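Local atomic coordinates of glycosyltransferase (duf1792) (Streptococcus sanguinis, PDB entry 5V4A), a protein that probably transfers a sugar from a UDP-linked donor through this C-terminal GT-D-type domain and serves an accessory secretion system exporting a serine-rich repeat cell-wall protein. Residues E147-G156 against D252-Y263. Residues are numbered along the deposited sequence; the frame is centred on the assembly and turned at random.
Sequences EGLTSRSGVG and DQDIEFRDDQAY. With UDP (uridine-5'-diphosphate), chain C.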
loop_
_atom_site.group_PDB
_atom_site.type_symbol
_atom_site.label_atom_id
_atom_site.label_comp_id
_atom_site.label_asym_id
_atom_site.label_seq_id
_atom_site.Cartn_x
_atom_site.Cartn_y
_atom_site.Cartn_z
ATOM N N GLU A 147 13.243 0.106 20.438
ATOM C CA GLU A 147 14.353 -0.381 19.629
ATOM C C GLU A 147 15.649 -0.293 20.425
ATOM O O GLU A 147 15.710 0.313 21.498
ATOM C CB GLU A 147 14.502 0.437 18.347
ATOM C CG GLU A 147 15.036 1.843 18.594
ATOM C CD GLU A 147 15.069 2.704 17.320
ATOM O OE1 GLU A 147 15.285 3.928 17.437
ATOM O OE2 GLU A 147 14.872 2.155 16.212
ATOM N N GLY A 148 16.704 -0.901 19.869
ATOM C CA GLY A 148 18.016 -0.848 20.484
ATOM C C GLY A 148 18.804 0.419 20.160
ATOM O O GLY A 148 18.453 1.222 19.289
ATOM N N LEU A 149 19.914 0.570 20.887
ATOM C CA LEU A 149 20.725 1.781 20.806
ATOM C C LEU A 149 21.220 2.042 19.384
ATOM O O LEU A 149 21.257 3.195 18.942
ATOM C CB LEU A 149 21.906 1.682 21.777
ATOM C CG LEU A 149 22.812 2.908 21.851
ATOM C CD1 LEU A 149 22.006 4.154 22.228
ATOM C CD2 LEU A 149 23.981 2.685 22.805
ATOM N N THR A 150 21.608 0.992 18.661
ATOM C CA THR A 150 22.178 1.140 17.321
ATOM C C THR A 150 21.148 1.035 16.211
ATOM O O THR A 150 21.484 1.299 15.052
ATOM C CB THR A 150 23.283 0.095 17.090
ATOM O OG1 THR A 150 22.722 -1.226 17.135
ATOM C CG2 THR A 150 24.408 0.242 18.113
ATOM N N SER A 151 19.905 0.675 16.551
ATOM C CA SER A 151 18.852 0.485 15.558
ATOM C C SER A 151 18.612 1.757 14.748
ATOM O O SER A 151 18.649 1.735 13.512
ATOM C CB SER A 151 17.571 0.053 16.274
ATOM O OG SER A 151 17.641 -1.307 16.672
ATOM N N ARG A 152 18.344 2.871 15.439
ATOM C CA ARG A 152 18.129 4.187 14.837
ATOM C C ARG A 152 17.195 4.104 13.622
ATOM O O ARG A 152 17.413 4.725 12.576
ATOM C CB ARG A 152 19.492 4.820 14.501
ATOM C CG ARG A 152 20.296 5.066 15.805
ATOM C CD ARG A 152 21.729 5.594 15.619
ATOM N NE ARG A 152 21.809 6.977 15.192
ATOM C CZ ARG A 152 21.802 8.017 16.014
ATOM N NH1 ARG A 152 21.698 7.832 17.313
ATOM N NH2 ARG A 152 21.896 9.249 15.528
ATOM N N SER A 153 16.110 3.349 13.783
ATOM C CA SER A 153 15.161 3.150 12.699
ATOM C C SER A 153 14.587 4.484 12.230
ATOM O O SER A 153 14.140 5.304 13.036
ATOM C CB SER A 153 14.045 2.206 13.163
ATOM O OG SER A 153 14.607 0.941 13.485
ATOM N N GLY A 154 14.646 4.711 10.917
ATOM C CA GLY A 154 14.183 5.947 10.323
ATOM C C GLY A 154 15.158 7.103 10.353
ATOM O O GLY A 154 14.852 8.158 9.788
ATOM N N VAL A 155 16.310 6.962 11.008
ATOM C CA VAL A 155 17.268 8.062 11.085
ATOM C C VAL A 155 18.019 8.128 9.764
ATOM O O VAL A 155 18.646 7.146 9.349
ATOM C CB VAL A 155 18.234 7.890 12.266
ATOM C CG1 VAL A 155 19.193 9.052 12.325
ATOM C CG2 VAL A 155 17.464 7.774 13.583
ATOM N N GLY A 156 17.949 9.283 9.100
ATOM C CA GLY A 156 18.578 9.456 7.809
ATOM C C GLY A 156 17.734 9.048 6.625
ATOM O O GLY A 156 18.236 9.048 5.500
ATOM N N ASP A 252 27.733 -5.243 15.238
ATOM C CA ASP A 252 27.680 -3.788 15.375
ATOM C C ASP A 252 29.061 -3.165 15.534
ATOM O O ASP A 252 29.206 -2.135 16.195
ATOM C CB ASP A 252 26.782 -3.324 16.536
ATOM C CG ASP A 252 25.306 -3.466 16.238
ATOM O OD1 ASP A 252 24.942 -3.471 15.048
ATOM O OD2 ASP A 252 24.505 -3.512 17.204
ATOM N N GLN A 253 30.067 -3.733 14.877
ATOM C CA GLN A 253 31.360 -3.072 14.823
ATOM C C GLN A 253 31.318 -1.882 13.862
ATOM O O GLN A 253 30.478 -1.805 12.959
ATOM C CB GLN A 253 32.445 -4.057 14.387
ATOM C CG GLN A 253 32.575 -4.249 12.874
ATOM C CD GLN A 253 31.530 -5.167 12.256
ATOM O OE1 GLN A 253 30.730 -5.807 12.955
ATOM N NE2 GLN A 253 31.517 -5.220 10.923
ATOM N N ASP A 254 32.230 -0.930 14.082
ATOM C CA ASP A 254 32.433 0.191 13.156
ATOM C C ASP A 254 31.140 0.986 12.926
ATOM O O ASP A 254 30.651 1.129 11.801
ATOM C CB ASP A 254 33.025 -0.303 11.831
ATOM C CG ASP A 254 34.408 -0.916 12.017
ATOM O OD1 ASP A 254 35.181 -0.328 12.787
ATOM O OD2 ASP A 254 34.713 -1.972 11.416
ATOM N N ILE A 255 30.596 1.516 14.018
ATOM C CA ILE A 255 29.411 2.363 13.972
ATOM C C ILE A 255 29.714 3.663 14.705
ATOM O O ILE A 255 30.070 3.644 15.889
ATOM C CB ILE A 255 28.193 1.653 14.602
ATOM C CG1 ILE A 255 27.725 0.499 13.708
ATOM C CG2 ILE A 255 27.062 2.642 14.882
ATOM C CD1 ILE A 255 26.592 -0.297 14.312
ATOM N N GLU A 256 29.498 4.792 14.030
ATOM C CA GLU A 256 29.631 6.113 14.635
ATOM C C GLU A 256 28.363 6.898 14.313
ATOM O O GLU A 256 28.028 7.096 13.142
ATOM C CB GLU A 256 30.915 6.814 14.129
ATOM C CG GLU A 256 30.812 7.467 12.757
ATOM C CD GLU A 256 31.203 6.546 11.611
ATOM O OE1 GLU A 256 31.061 6.990 10.454
ATOM O OE2 GLU A 256 31.654 5.400 11.863
ATOM N N PHE A 257 27.614 7.282 15.345
ATOM C CA PHE A 257 26.302 7.889 15.131
ATOM C C PHE A 257 26.421 9.256 14.465
ATOM O O PHE A 257 27.302 10.055 14.791
ATOM C CB PHE A 257 25.536 8.033 16.454
ATOM C CG PHE A 257 25.177 6.720 17.123
ATOM C CD1 PHE A 257 25.003 5.558 16.378
ATOM C CD2 PHE A 257 24.972 6.665 18.490
ATOM C CE1 PHE A 257 24.663 4.365 16.985
ATOM C CE2 PHE A 257 24.623 5.467 19.108
ATOM C CZ PHE A 257 24.475 4.315 18.352
ATOM N N ARG A 258 25.502 9.535 13.543
ATOM C CA ARG A 258 25.326 10.891 13.051
ATOM C C ARG A 258 24.484 11.644 14.066
ATOM O O ARG A 258 23.537 11.089 14.624
ATOM C CB ARG A 258 24.614 10.879 11.695
ATOM C CG ARG A 258 25.460 10.467 10.498
ATOM C CD ARG A 258 25.854 11.642 9.596
ATOM N NE ARG A 258 26.066 11.203 8.215
ATOM C CZ ARG A 258 27.229 11.266 7.567
ATOM N NH1 ARG A 258 28.305 11.762 8.166
ATOM N NH2 ARG A 258 27.320 10.829 6.316
ATOM N N ASP A 259 24.838 12.897 14.337
ATOM C CA ASP A 259 24.017 13.673 15.258
ATOM C C ASP A 259 22.675 13.960 14.593
ATOM O O ASP A 259 22.613 14.656 13.574
ATOM C CB ASP A 259 24.712 14.963 15.672
ATOM C CG ASP A 259 24.101 15.564 16.924
ATOM O OD1 ASP A 259 23.325 14.853 17.606
ATOM O OD2 ASP A 259 24.387 16.744 17.223
ATOM N N ASP A 260 21.594 13.463 15.186
ATOM C CA ASP A 260 20.261 13.659 14.632
ATOM C C ASP A 260 19.402 14.266 15.728
ATOM O O ASP A 260 19.126 13.612 16.741
ATOM C CB ASP A 260 19.680 12.337 14.122
ATOM C CG ASP A 260 18.479 12.530 13.223
ATOM O OD1 ASP A 260 17.419 13.002 13.691
ATOM O OD2 ASP A 260 18.614 12.217 12.022
ATOM N N GLN A 261 19.001 15.527 15.522
ATOM C CA GLN A 261 18.279 16.261 16.550
ATOM C C GLN A 261 16.820 15.840 16.663
ATOM O O GLN A 261 16.247 15.939 17.750
ATOM C CB GLN A 261 18.368 17.763 16.288
ATOM C CG GLN A 261 19.739 18.344 16.555
ATOM C CD GLN A 261 20.124 18.217 18.015
ATOM O OE1 GLN A 261 21.203 17.724 18.347
ATOM N NE2 GLN A 261 19.233 18.652 18.899
ATOM N N ALA A 262 16.196 15.393 15.573
ATOM C CA ALA A 262 14.846 14.844 15.693
ATOM C C ALA A 262 14.858 13.562 16.511
ATOM O O ALA A 262 14.027 13.379 17.412
ATOM C CB ALA A 262 14.238 14.604 14.308
ATOM N N TYR A 263 15.804 12.664 16.215
ATOM C CA TYR A 263 15.929 11.424 16.977
ATOM C C TYR A 263 16.137 11.726 18.454
ATOM O O TYR A 263 15.440 11.177 19.315
ATOM C CB TYR A 263 17.086 10.580 16.418
ATOM C CG TYR A 263 17.459 9.368 17.258
ATOM C CD1 TYR A 263 18.514 9.423 18.163
ATOM C CD2 TYR A 263 16.796 8.154 17.098
ATOM C CE1 TYR A 263 18.866 8.319 18.919
ATOM C CE2 TYR A 263 17.145 7.042 17.851
ATOM C CZ TYR A 263 18.180 7.134 18.756
ATOM O OH TYR A 263 18.539 6.032 19.492
HETATM N N1 UDP C . 18.144 -5.696 18.457
HETATM C C2 UDP C . 18.273 -4.876 19.552
HETATM N N3 UDP C . 18.571 -5.516 20.727
HETATM C C4 UDP C . 18.755 -6.873 20.911
HETATM C C5 UDP C . 18.593 -7.660 19.732
HETATM C C6 UDP C . 18.285 -7.060 18.563
HETATM O O2 UDP C . 18.136 -3.664 19.494
HETATM O O4 UDP C . 19.012 -7.309 22.048
HETATM C "C1'" UDP C . 17.746 -5.061 17.172
HETATM C "C2'" UDP C . 18.808 -4.927 16.088
HETATM O "O2'" UDP C . 19.693 -3.842 16.361
HETATM C "C3'" UDP C . 17.908 -4.699 14.854
HETATM C "C4'" UDP C . 16.624 -5.482 15.194
HETATM O "O4'" UDP C . 16.743 -5.854 16.583
HETATM O "O3'" UDP C . 17.543 -3.335 14.682
HETATM C "C5'" UDP C . 16.351 -6.699 14.342
HETATM O "O5'" UDP C . 15.232 -7.478 14.821
HETATM P PA UDP C . 14.868 -8.868 14.161
HETATM O O1A UDP C . 15.958 -9.902 14.431
HETATM O O2A UDP C . 13.491 -9.199 14.600
HETATM O O3A UDP C . 14.903 -8.570 12.554
HETATM P PB UDP C . 14.373 -9.354 11.276
HETATM O O1B UDP C . 13.673 -10.574 11.888
HETATM O O2B UDP C . 15.678 -9.777 10.562
HETATM O O3B UDP C . 13.456 -8.507 10.447
HETATM O O HOH W 1 17.822 3.771 18.147
HETATM O O HOH W 2 21.411 6.155 19.322
HETATM O O HOH W 3 23.068 7.841 12.737
#
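Arg152 reaches out of segment 147-156 between two aromatic side chains of 252-263, and most of the tight packing is here. Its chain bends at the third torsion (chi3 72°), which lays the guanidinium nearly parallel to the Phe257 ring, planes 10° apart and centres 4.3 Å apart. The overlap is offset: CZ sits off the ring centre, while CD covers the same face in a CH-pi contact, 3.4 Å from Phe257 CD1. Tyr263 receives the guanidinium differently, in a cation-pi contact over its face with the planes steeply inclined and Arg152 NH1 3.3 Å from Tyr263 CE1. Farther along that ring Val155 CG2 packs 3.6 Å from Tyr263 CD2, and Glu147 OE1 approaches the ring edge in its plane.

Waters fill in the polar side. One joins Tyr263 OH to Gly148 O and Arg152 N, and more weakly to Glu147 OE1; a second, in the guanidinium plane, accepts from Arg152 NH1 and links it to Leu149 O and Tyr263 OH. Glu147 also pairs with Arg168, and its OE2 accepts from both the N and OG of Ser153.

Segment 147-156 is the end of strand 142-148, a central strand of the parallel sheet in this GT-D fold, and the loop after it, and it carries Gly148 and Ser151 of the UDP site; Ser151 OG lies 2.8 Å from the ribose O3' of UDP, in a hydrogen bond. Asp260 N-caps helix 261-266, OD1 taking Tyr263 N.

Contacts are sparser toward Asp252. Thr150 OG1 donates to Asp252 OD2 (2.9 Å) from above the carboxylate plane, while OD1 binds His245, another UDP-site residue. Ile255 CD1 only brushes Thr150 CB at 4.3 Å, and the solvent side is marked by Phe257, an exposed residue even with Arg152 packed on one face of its ring.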